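Local structure of NAD(FAD)-dependent dehydrogenase, NirB-family (N-terminal domain) (Clostridium acetobutylicum, 3KLJ) at residues A[53-58]-A[159-164]; A[93-98]-A[103-108]; A[137-142]-A[220-225]. The protein uses FAD to pass electrons from NADH to rubredoxin, an intermediate step in the electron transfer chains by which this anaerobe scavenges dioxygen. All coordinates share one frame; numbering follows the deposited sequence. Where two conformers were deposited one is given.

Overall arrangement
Contacts 1 and 3 are neighbours, their centres about 12 Å apart, whereas the centre of contact 2 is about 38 Å and 37 Å from theirs. Contact 1 joins the FAD-binding to the NADH-binding domain, contact 3 lies within the NADH-binding domain, and contact 2 within the FAD-binding domain. Contacts 1 and 3 touch through Leu161 CD2 and Ile224 CG2 at 3.5 Å and through Ile55 CG1 and Lys140 CG at 3.9 Å. FAD lies near all three: its nearest approaches are about 7 Å from the side chain of Leu161, about 6 Å from that of Leu97 and about 8 Å from that of Ile139.

Contact 1. Residues A[53-58]-A[159-164]; sequences EIIAKN and IELAQA
Ile55 meets Leu161 and Ala164 with different branches, and its first torsion (chi1 -67°) sets the division: CG1 lies beside the backbone N and carries CD1 to Leu161, while CG2, anti to that N, drops toward Ala164. Leu161 answers with CG anti to its own backbone N (chi1 179°), which swings CD1 round to Ile55. The two methyls Ile55 CD1 and Leu161 CD1 approach to 3.7 Å, and the side chains cross obliquely. On its other branch, Ile55 CG2 rests against the backbone as well as the side chain of its partner, 3.6 Å from Ala164 O and 4.1 Å from Ala164 CB.

These residues join two domains of a glutathione reductase-type fold: helix 51-56 belongs to the FAD-binding domain, and helix 156-168 to the NADH-binding domain, its start overlapping a probable Rossmann-type glycine motif that Leu161 touches. Asn52, also on helix 51-56, extends the interface by touching Leu161 and Ala164.

The backbones come nearest at two small residues, with Ala56 CA and Ala164 CA 4.5 Å apart. Their methyls, Ala56 CB and Ala164 CB, meet at 4.0 Å. Alongside them Ala56 CA lies 3.6 Å from Ala164 O in a CA-H...O contact whose angle at the hydrogen is 132°, a bent and therefore weak polar supplement to an otherwise apolar junction. Ala164 O is thus approached by both Ile55 CG2 and Ala56 CA. Glu53 points away from helix 156-168, and Lys57 NZ forms a salt bridge with Glu53 OE1 at 3.2 Å, from above the carboxylate plane; Glu53 OE2 has a second partner in Arg50, so the carboxylate ties together two basic residues.

Contact 2. Residues A[93-98]-A[103-108]; sequences KLVTLK and IKYEKL
Val95 and Ile103 form the hydrogen-bonded pair of an antiparallel beta hairpin, strands 94-97 and 102-104, which with strand 85-89 makes a three-stranded sheet of the FAD-binding domain. Each backbone satisfies the other: Val95 N donates its N-H to Ile103 O at 2.9 Å, nearly straight at 170°, and Ile103 N returns a bond to Val95 O, also at 2.9 Å. Leu94 and Lys104, the adjacent non-hydrogen-bonded pair, put their side chains on the opposite face from those two, and Leu94 CD2 packs against Lys104 CB.

Beyond this pair the bonding continues past the strand. Lys93 O accepts Tyr105 N at 3.0 Å, the donor tilted 24° from the carbonyl plane, and receives a CA-H...O contact from Lys104 CA at 3.2 Å. Lys93 itself, with positive phi, forms with Leu94 a G1 beta bulge against strand 85-89. On the outer edge of the hairpin, backbone bonds join Lys104 to Thr10, while Thr96 is bonded on its other side to Thr86 and Ser87.

The Lys93 side chain runs extended across the Tyr105 ring at about a right angle. Its CB lies 3.8 Å from the ring centroid in a CH-pi contact, and Leu108 CB covers the opposite face, so the phenol is sandwiched. Tyr105 reaches this position because chi1 of 64° sets CG between the backbone N and the carbonyl carbon. Val95 CG2 meets both Tyr105 CE2 and Leu108 CD1 at 3.9 Å, on the face of the sheet that packs on Leu13; Val95 also packs on Ala85, an FAD-binding residue, so the hairpin backs that strand. At its end the lysine ammonium is doubly held: Asp259 supplies a salt bridge, and Lys93 NZ donates to Glu106 O at 2.8 Å, in the carbonyl plane and on a lone pair.

Contact 3. Residues A[137-142]-A[220-225]; sequences LKIKDE and SSCVIT
Cys222 faces Glu142 where helix 133-146 covers strand 222-225 in the Rossmann-type NADH-binding domain. The helix belongs to a beta-alpha-beta crossover: it links strand 127-128 to strand 149-152 and passes over strand 222-225, which lies between them in the parallel sheet. The two short axes come within 8.9 Å, and their directions differ by 149°, so helix and strand run roughly antiparallel.

At Cys222 the backbones are nearest, with Glu142 CA and Cys222 CA 5.6 Å apart. The thiol SG stands anti to the backbone N (chi1 162°), directed at the helix, where it lies 3.6 Å from Glu142 CB. Only the aliphatic start of the glutamate does the touching; beyond CB its chain bends at chi2, and the carboxylate takes no part across the contact. Cys222 is known to form a disulfide with Cys143, the residue just after this helix segment, but that bond is absent from this structure. A looser approach joins Cys222 SG to Ile139 CG2 at 4.4 Å.

Val223 turns away from the helix, its side chain against Ile127 and its backbone bonded to Phe128 of the edge strand. One residue on, Ile224 points back to the helix and packs on Ile139, while Leu161 and Ile165 of helix 156-168 also touch it. Ile139 presents both branches: CG2, anti to its backbone N, meets Ile224 CD1 at 3.9 Å, and conversely Ile139 CD1 lies 4.1 Å from Ile224 CG2.

Contact 1. Residues A[53-58]-A[159-164]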
# COMPACT_ATOMS: atom_id res chain seq x y z
N GLU A 53 -11.38 -8.18 4.79
CA GLU A 53 -12.00 -9.28 5.54
C GLU A 53 -13.02 -8.81 6.58
O GLU A 53 -13.93 -9.55 6.95
CB GLU A 53 -10.93 -10.15 6.22
CG GLU A 53 -9.98 -10.80 5.25
CD GLU A 53 -9.03 -11.76 5.92
OE1 GLU A 53 -9.50 -12.67 6.64
OE2 GLU A 53 -7.80 -11.60 5.73
N ILE A 54 -12.85 -7.57 7.04
CA ILE A 54 -13.84 -6.92 7.90
C ILE A 54 -15.15 -6.85 7.11
O ILE A 54 -16.23 -7.15 7.64
CB ILE A 54 -13.37 -5.49 8.34
CG1 ILE A 54 -11.99 -5.53 9.03
CG2 ILE A 54 -14.42 -4.79 9.19
CD1 ILE A 54 -11.89 -6.46 10.23
N ILE A 55 -15.04 -6.48 5.84
CA ILE A 55 -16.18 -6.44 4.93
C ILE A 55 -16.61 -7.87 4.53
O ILE A 55 -17.75 -8.26 4.78
CB ILE A 55 -15.88 -5.54 3.69
CG1 ILE A 55 -15.73 -4.07 4.13
CG2 ILE A 55 -16.97 -5.68 2.63
CD1 ILE A 55 -14.87 -3.22 3.22
N ALA A 56 -15.70 -8.66 3.94
CA ALA A 56 -16.06 -9.99 3.40
C ALA A 56 -16.49 -11.06 4.42
O ALA A 56 -17.36 -11.88 4.12
CB ALA A 56 -14.93 -10.53 2.50
N LYS A 57 -15.87 -11.06 5.60
CA LYS A 57 -16.10 -12.12 6.59
C LYS A 57 -16.76 -11.63 7.88
O LYS A 57 -16.95 -12.41 8.82
CB LYS A 57 -14.79 -12.83 6.93
CG LYS A 57 -14.28 -13.83 5.87
CD LYS A 57 -12.88 -14.26 6.25
CE LYS A 57 -12.28 -15.25 5.25
NZ LYS A 57 -10.82 -15.36 5.52
N ASN A 58 -17.11 -10.34 7.91
CA ASN A 58 -17.74 -9.74 9.09
C ASN A 58 -16.84 -9.85 10.33
O ASN A 58 -17.32 -10.01 11.46
CB ASN A 58 -19.13 -10.36 9.35
CG ASN A 58 -19.92 -9.65 10.44
OD1 ASN A 58 -19.94 -8.42 10.50
ND2 ASN A 58 -20.56 -10.42 11.30
N ILE A 159 -10.41 -3.55 -7.14
CA ILE A 159 -10.85 -4.89 -7.53
C ILE A 159 -11.06 -5.80 -6.31
O ILE A 159 -12.11 -6.43 -6.20
CB ILE A 159 -9.91 -5.54 -8.57
CG1 ILE A 159 -9.69 -4.59 -9.76
CG2 ILE A 159 -10.54 -6.81 -9.12
CD1 ILE A 159 -8.49 -4.94 -10.62
N GLU A 160 -10.08 -5.86 -5.41
CA GLU A 160 -10.23 -6.64 -4.18
C GLU A 160 -11.45 -6.22 -3.34
O GLU A 160 -12.14 -7.08 -2.80
CB GLU A 160 -8.97 -6.57 -3.32
CG GLU A 160 -7.79 -7.33 -3.91
CD GLU A 160 -6.56 -7.26 -3.04
OE1 GLU A 160 -6.54 -6.48 -2.07
OE2 GLU A 160 -5.59 -7.99 -3.33
N LEU A 161 -11.70 -4.91 -3.24
CA LEU A 161 -12.83 -4.37 -2.48
C LEU A 161 -14.15 -4.83 -3.08
O LEU A 161 -15.07 -5.23 -2.34
CB LEU A 161 -12.79 -2.84 -2.41
CG LEU A 161 -13.91 -2.07 -1.68
CD1 LEU A 161 -14.25 -2.68 -0.34
CD2 LEU A 161 -13.49 -0.63 -1.49
N ALA A 162 -14.24 -4.78 -4.41
CA ALA A 162 -15.42 -5.23 -5.13
C ALA A 162 -15.77 -6.67 -4.77
O ALA A 162 -16.92 -6.96 -4.45
CB ALA A 162 -15.22 -5.09 -6.63
N GLN A 163 -14.78 -7.56 -4.81
CA GLN A 163 -14.98 -8.96 -4.43
C GLN A 163 -15.40 -9.08 -2.97
O GLN A 163 -16.32 -9.84 -2.65
CB GLN A 163 -13.73 -9.81 -4.68
CG GLN A 163 -13.92 -11.31 -4.40
CD GLN A 163 -14.98 -11.98 -5.28
OE1 GLN A 163 -16.18 -11.95 -4.98
NE2 GLN A 163 -14.54 -12.59 -6.37
N ALA A 164 -14.73 -8.35 -2.08
CA ALA A 164 -15.09 -8.34 -0.66
C ALA A 164 -16.55 -7.94 -0.45
O ALA A 164 -17.25 -8.53 0.38
CB ALA A 164 -14.17 -7.43 0.13

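Contact 2. Residues A[93-98]-A[103-108]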
# COMPACT_ATOMS: atom_id res chain seq x y z
N LYS A 93 13.51 19.26 20.19
CA LYS A 93 13.05 17.87 20.26
C LYS A 93 11.66 17.78 20.88
O LYS A 93 11.43 17.02 21.83
CB LYS A 93 14.08 16.99 20.99
CG LYS A 93 15.40 16.84 20.24
CD LYS A 93 16.25 15.73 20.81
CE LYS A 93 17.33 15.30 19.83
NZ LYS A 93 18.16 14.20 20.39
N LEU A 94 10.74 18.57 20.33
CA LEU A 94 9.36 18.62 20.82
C LEU A 94 8.39 18.36 19.68
O LEU A 94 8.52 18.95 18.60
CB LEU A 94 9.05 19.98 21.48
CG LEU A 94 9.84 20.47 22.70
CD1 LEU A 94 9.46 21.91 23.05
CD2 LEU A 94 9.62 19.58 23.91
N VAL A 95 7.43 17.47 19.92
CA VAL A 95 6.36 17.23 18.98
C VAL A 95 5.07 17.83 19.54
O VAL A 95 4.72 17.60 20.70
CB VAL A 95 6.21 15.71 18.68
CG1 VAL A 95 4.92 15.42 17.93
CG2 VAL A 95 7.42 15.21 17.89
N THR A 96 4.38 18.62 18.72
CA THR A 96 3.13 19.25 19.14
C THR A 96 1.95 18.47 18.59
O THR A 96 1.87 18.20 17.39
CB THR A 96 3.04 20.72 18.68
OG1 THR A 96 4.20 21.43 19.12
CG2 THR A 96 1.80 21.38 19.26
N LEU A 97 1.03 18.13 19.49
CA LEU A 97 -0.19 17.43 19.13
C LEU A 97 -1.34 18.39 18.85
O LEU A 97 -1.23 19.60 19.09
CB LEU A 97 -0.57 16.44 20.25
CG LEU A 97 0.51 15.45 20.68
CD1 LEU A 97 0.20 14.85 22.05
CD2 LEU A 97 0.72 14.35 19.63
N LYS A 98 -2.43 17.83 18.33
CA LYS A 98 -3.66 18.58 18.04
C LYS A 98 -4.21 19.30 19.28
O LYS A 98 -4.59 20.47 19.20
CB LYS A 98 -4.71 17.64 17.43
CG LYS A 98 -5.98 18.34 16.94
CD LYS A 98 -5.74 19.11 15.65
CE LYS A 98 -6.83 20.13 15.41
NZ LYS A 98 -6.71 20.74 14.06
N ILE A 103 5.23 16.86 23.48
CA ILE A 103 6.01 15.72 23.96
C ILE A 103 7.48 15.85 23.56
O ILE A 103 7.80 16.03 22.39
CB ILE A 103 5.42 14.36 23.48
CG1 ILE A 103 4.14 14.03 24.26
CG2 ILE A 103 6.44 13.23 23.65
CD1 ILE A 103 3.20 13.10 23.53
N LYS A 104 8.36 15.76 24.56
CA LYS A 104 9.80 15.77 24.32
C LYS A 104 10.32 14.36 24.04
O LYS A 104 9.89 13.40 24.68
CB LYS A 104 10.55 16.40 25.51
CG LYS A 104 12.05 16.62 25.26
CD LYS A 104 12.58 17.91 25.91
CE LYS A 104 12.71 17.79 27.42
NZ LYS A 104 13.31 19.02 28.04
N TYR A 105 11.23 14.26 23.08
CA TYR A 105 11.84 12.99 22.72
C TYR A 105 13.36 13.10 22.72
O TYR A 105 13.89 14.20 22.65
CB TYR A 105 11.36 12.55 21.32
CG TYR A 105 11.77 13.48 20.19
CD1 TYR A 105 13.04 13.37 19.60
CD2 TYR A 105 10.89 14.45 19.70
CE1 TYR A 105 13.42 14.21 18.57
CE2 TYR A 105 11.27 15.29 18.65
CZ TYR A 105 12.54 15.16 18.10
OH TYR A 105 12.94 15.98 17.07
N GLU A 106 14.04 11.96 22.77
CA GLU A 106 15.48 11.91 22.49
C GLU A 106 15.65 11.46 21.03
O GLU A 106 16.48 12.00 20.29
CB GLU A 106 16.21 10.95 23.44
CG GLU A 106 15.99 11.24 24.92
CD GLU A 106 16.88 10.40 25.84
OE1 GLU A 106 17.74 9.65 25.31
OE2 GLU A 106 16.74 10.50 27.08
N LYS A 107 14.86 10.47 20.62
CA LYS A 107 14.76 10.06 19.22
C LYS A 107 13.32 10.00 18.74
O LYS A 107 12.43 9.57 19.48
CB LYS A 107 15.44 8.71 19.00
CG LYS A 107 16.87 8.84 18.54
CD LYS A 107 17.85 8.48 19.60
CE LYS A 107 19.25 8.54 19.01
NZ LYS A 107 20.26 8.14 20.01
N LEU A 108 13.10 10.44 17.50
CA LEU A 108 11.78 10.47 16.89
C LEU A 108 11.74 9.54 15.69
O LEU A 108 12.58 9.65 14.78
CB LEU A 108 11.40 11.90 16.48
CG LEU A 108 10.03 12.12 15.81
CD1 LEU A 108 8.89 11.80 16.77
CD2 LEU A 108 9.87 13.53 15.26

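Contact 3. Residues A[137-142]-A[220-225]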
# COMPACT_ATOMS: atom_id res chain seq x y z
N LEU A 137 -16.02 0.06 8.21
CA LEU A 137 -17.34 0.07 8.86
C LEU A 137 -18.33 0.98 8.13
O LEU A 137 -19.47 0.59 7.89
CB LEU A 137 -17.23 0.48 10.33
CG LEU A 137 -16.60 -0.47 11.35
CD1 LEU A 137 -16.81 0.08 12.76
CD2 LEU A 137 -17.18 -1.88 11.25
N LYS A 138 -17.90 2.20 7.81
CA LYS A 138 -18.72 3.14 7.05
C LYS A 138 -19.15 2.55 5.70
O LYS A 138 -20.31 2.68 5.29
CB LYS A 138 -17.98 4.47 6.85
CG LYS A 138 -17.89 5.35 8.09
CD LYS A 138 -17.15 6.65 7.79
CE LYS A 138 -16.53 7.26 9.04
NZ LYS A 138 -17.54 7.77 10.02
N ILE A 139 -18.21 1.91 5.01
CA ILE A 139 -18.54 1.21 3.76
C ILE A 139 -19.50 0.05 4.00
O ILE A 139 -20.47 -0.10 3.26
CB ILE A 139 -17.27 0.72 3.00
CG1 ILE A 139 -16.45 1.92 2.51
CG2 ILE A 139 -17.67 -0.16 1.83
CD1 ILE A 139 -14.96 1.66 2.40
N LYS A 140 -19.24 -0.76 5.02
CA LYS A 140 -20.13 -1.88 5.37
C LYS A 140 -21.58 -1.43 5.44
O LYS A 140 -22.45 -2.04 4.82
CB LYS A 140 -19.73 -2.51 6.72
CG LYS A 140 -18.61 -3.53 6.65
CD LYS A 140 -18.62 -4.41 7.90
CE LYS A 140 -19.63 -5.52 7.78
NZ LYS A 140 -19.92 -6.16 9.09
N ASP A 141 -21.81 -0.34 6.16
CA ASP A 141 -23.16 0.14 6.45
C ASP A 141 -23.85 0.81 5.28
O ASP A 141 -25.06 0.63 5.10
CB ASP A 141 -23.16 1.06 7.67
CG ASP A 141 -22.96 0.31 8.96
OD1 ASP A 141 -21.91 -0.35 9.11
OD2 ASP A 141 -23.86 0.37 9.83
N GLU A 142 -23.11 1.57 4.48
CA GLU A 142 -23.71 2.20 3.30
C GLU A 142 -24.12 1.16 2.27
O GLU A 142 -25.17 1.29 1.63
CB GLU A 142 -22.80 3.26 2.68
CG GLU A 142 -23.18 4.70 3.00
CD GLU A 142 -24.55 5.12 2.48
OE1 GLU A 142 -24.63 5.80 1.43
OE2 GLU A 142 -25.55 4.76 3.12
N SER A 220 -27.61 5.62 -6.74
CA SER A 220 -28.18 4.43 -6.10
C SER A 220 -27.13 3.53 -5.43
O SER A 220 -27.49 2.51 -4.84
CB SER A 220 -29.01 3.62 -7.10
OG SER A 220 -28.21 3.13 -8.16
N SER A 221 -25.85 3.90 -5.53
CA SER A 221 -24.77 3.10 -4.95
C SER A 221 -24.05 3.77 -3.79
O SER A 221 -24.04 5.00 -3.67
CB SER A 221 -23.72 2.75 -6.02
OG SER A 221 -24.32 2.25 -7.19
N CYS A 222 -23.43 2.95 -2.95
CA CYS A 222 -22.39 3.43 -2.05
C CYS A 222 -21.14 3.61 -2.92
O CYS A 222 -20.68 2.66 -3.55
CB CYS A 222 -22.15 2.41 -0.93
SG CYS A 222 -20.58 2.58 -0.05
N VAL A 223 -20.64 4.84 -3.01
CA VAL A 223 -19.54 5.13 -3.92
C VAL A 223 -18.20 5.22 -3.20
O VAL A 223 -18.02 6.01 -2.26
CB VAL A 223 -19.81 6.35 -4.88
CG1 VAL A 223 -21.31 6.46 -5.21
CG2 VAL A 223 -19.32 7.64 -4.30
N ILE A 224 -17.28 4.36 -3.62
CA ILE A 224 -15.98 4.24 -2.99
C ILE A 224 -14.90 4.57 -4.02
O ILE A 224 -14.84 3.96 -5.08
CB ILE A 224 -15.76 2.80 -2.44
CG1 ILE A 224 -17.00 2.34 -1.67
CG2 ILE A 224 -14.53 2.74 -1.56
CD1 ILE A 224 -17.34 0.89 -1.86
N THR A 225 -14.06 5.54 -3.71
CA THR A 225 -12.94 5.86 -4.59
C THR A 225 -11.71 5.09 -4.12
O THR A 225 -11.40 5.07 -2.94
CB THR A 225 -12.67 7.38 -4.66
OG1 THR A 225 -12.57 7.93 -3.34
CG2 THR A 225 -13.80 8.08 -5.43